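Local coordinates for endo-alpha-(1->5)-L-arabinanase (Bacillus licheniformis, PDB 6B7K), which probably hydrolyses internal alpha-1,5-arabinofuranosidic linkages in arabinan, as a calcium-containing glycoside hydrolase of family 43, at residues 190-195 / 218-223. Residues are numbered along the deposited sequence; the frame is centred on the assembly and turned at random.
Sequences AVEAPN and STYKIA
Tyr-220 reaches Glu-192 with its phenol oxygen. Tyr-220 OH gives a weak hydrogen bond to Glu-192 OE2, 2.8 Å away. The carboxylate approaches the ring obliquely, and the two planes are 80° apart. The side chains cross at about a right angle, so the groups do not stack. Glu-192 CG also lies 3.7 Å from Tyr-220 OH. Glu-192 CG sits between the backbone N and the carbonyl carbon (chi1 62°). From there the chain runs extended and carries the carboxylate to the phenol.

The close part is small and buried, and it is essentially this one pair of side chains. The rest of the two segments stays apart. Strand 202-209 lies between strands 191-199 and 221-227 in the same four-stranded antiparallel sheet, a blade of the five-bladed beta-propeller of family 43. The gap is bridged by the two side chains, not by the backbones. On the looser side, Thr-219 is exposed, and the partly exposed Lys-221 forms a salt bridge with Asp-210.

Glu-192 is the predicted proton donor. Its other oxygen, OE1, is hydrogen-bonded to OG of Ser-157, a predicted substrate-binding residue, though the modelled geometry of that bond is doubtful. Asp-140, predicted to tune and orient the donor, and Cys-212 also touch Glu-192; Cys-212 reaches Tyr-220 as well. If the Ser-157 bond holds, both oxygens of the carboxylate have a hydroxyl partner. This is consistent with Tyr-220 as a second residue that helps fix the rotation of the predicted acid.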
loop_
_atom_site.group_PDB
_atom_site.type_symbol
_atom_site.label_atom_id
_atom_site.label_comp_id
_atom_site.label_asym_id
_atom_site.label_seq_id
_atom_site.Cartn_x
_atom_site.Cartn_y
_atom_site.Cartn_z
ATOM N N ALA A 190 -16.021 -0.665 0.690
ATOM C CA ALA A 190 -15.051 -1.475 -0.035
ATOM C C ALA A 190 -13.930 -0.628 -0.624
ATOM O O ALA A 190 -13.815 -0.499 -1.847
ATOM C CB ALA A 190 -15.750 -2.268 -1.138
ATOM N N VAL A 191 -13.092 -0.060 0.239
ATOM C CA VAL A 191 -11.948 0.740 -0.180
ATOM C C VAL A 191 -10.810 0.482 0.798
ATOM O O VAL A 191 -11.021 0.459 2.015
ATOM C CB VAL A 191 -12.293 2.242 -0.254
ATOM C CG1 VAL A 191 -12.949 2.714 1.033
ATOM C CG2 VAL A 191 -11.051 3.063 -0.559
ATOM N N GLU A 192 -9.612 0.263 0.269
ATOM C CA GLU A 192 -8.447 -0.035 1.094
ATOM C C GLU A 192 -7.194 0.283 0.283
ATOM O O GLU A 192 -7.272 0.829 -0.823
ATOM C CB GLU A 192 -8.469 -1.493 1.569
ATOM C CG GLU A 192 -8.417 -2.525 0.449
ATOM C CD GLU A 192 -8.615 -3.947 0.947
ATOM O OE1 GLU A 192 -8.768 -4.139 2.171
ATOM O OE2 GLU A 192 -8.621 -4.876 0.111
ATOM N N ALA A 193 -6.038 -0.059 0.845
ATOM C CA ALA A 193 -4.751 0.055 0.169
ATOM C C ALA A 193 -4.470 1.455 -0.386
ATOM O O ALA A 193 -4.197 1.612 -1.579
ATOM C CB ALA A 193 -4.650 -0.985 -0.938
ATOM N N PRO A 194 -4.502 2.487 0.455
ATOM C CA PRO A 194 -4.301 3.844 -0.053
ATOM C C PRO A 194 -2.828 4.181 -0.209
ATOM O O PRO A 194 -1.974 3.719 0.549
ATOM C CB PRO A 194 -4.946 4.713 1.029
ATOM C CG PRO A 194 -4.674 3.951 2.288
ATOM C CD PRO A 194 -4.698 2.480 1.917
ATOM N N ASN A 195 -2.536 4.997 -1.219
ATOM C CA ASN A 195 -1.213 5.595 -1.340
ATOM C C ASN A 195 -1.368 6.984 -1.944
ATOM O O ASN A 195 -2.131 7.167 -2.899
ATOM C CB ASN A 195 -0.260 4.720 -2.173
ATOM C CG ASN A 195 -0.660 4.626 -3.628
ATOM O OD1 ASN A 195 -1.389 3.717 -4.028
ATOM N ND2 ASN A 195 -0.170 5.559 -4.435
ATOM N N SER A 218 -12.098 -12.285 -8.346
ATOM C CA SER A 218 -12.115 -11.150 -7.437
ATOM C C SER A 218 -12.432 -9.856 -8.175
ATOM O O SER A 218 -11.928 -9.608 -9.274
ATOM C CB SER A 218 -10.775 -11.025 -6.711
ATOM O OG SER A 218 -9.696 -10.952 -7.625
ATOM N N THR A 219 -13.278 -9.032 -7.562
ATOM C CA THR A 219 -13.607 -7.705 -8.082
ATOM C C THR A 219 -12.685 -6.702 -7.410
ATOM O O THR A 219 -12.942 -6.261 -6.291
ATOM C CB THR A 219 -15.067 -7.362 -7.817
ATOM O OG1 THR A 219 -15.292 -7.308 -6.403
ATOM C CG2 THR A 219 -15.995 -8.414 -8.425
ATOM N N TYR A 220 -11.585 -6.370 -8.066
ATOM C CA TYR A 220 -10.610 -5.459 -7.496
ATOM C C TYR A 220 -10.301 -4.389 -8.529
ATOM O O TYR A 220 -9.989 -4.705 -9.683
ATOM C CB TYR A 220 -9.336 -6.215 -7.080
ATOM C CG TYR A 220 -8.701 -5.797 -5.758
ATOM C CD1 TYR A 220 -9.419 -5.084 -4.807
ATOM C CD2 TYR A 220 -7.377 -6.126 -5.466
ATOM C CE1 TYR A 220 -8.838 -4.708 -3.603
ATOM C CE2 TYR A 220 -6.788 -5.750 -4.267
ATOM C CZ TYR A 220 -7.520 -5.042 -3.344
ATOM O OH TYR A 220 -6.930 -4.681 -2.156
ATOM N N LYS A 221 -10.371 -3.128 -8.116
ATOM C CA LYS A 221 -10.157 -2.008 -9.016
ATOM C C LYS A 221 -9.169 -1.037 -8.391
ATOM O O LYS A 221 -8.849 -1.118 -7.204
ATOM C CB LYS A 221 -11.476 -1.301 -9.345
ATOM C CG LYS A 221 -12.465 -2.173 -10.087
ATOM C CD LYS A 221 -13.831 -1.519 -10.088
ATOM C CE LYS A 221 -14.884 -2.463 -10.625
ATOM N NZ LYS A 221 -15.002 -3.671 -9.765
ATOM N N ILE A 222 -8.676 -0.115 -9.215
ATOM C CA ILE A 222 -7.756 0.933 -8.789
ATOM C C ILE A 222 -8.370 2.269 -9.176
ATOM O O ILE A 222 -8.629 2.517 -10.361
ATOM C CB ILE A 222 -6.364 0.768 -9.418
ATOM C CG1 ILE A 222 -5.703 -0.521 -8.925
ATOM C CG2 ILE A 222 -5.493 1.976 -9.106
ATOM C CD1 ILE A 222 -4.375 -0.809 -9.581
ATOM N N ALA A 223 -8.606 3.123 -8.181
ATOM C CA ALA A 223 -9.229 4.422 -8.387
ATOM C C ALA A 223 -8.384 5.503 -7.731
ATOM O O ALA A 223 -7.699 5.257 -6.733
ATOM C CB ALA A 223 -10.653 4.458 -7.822
#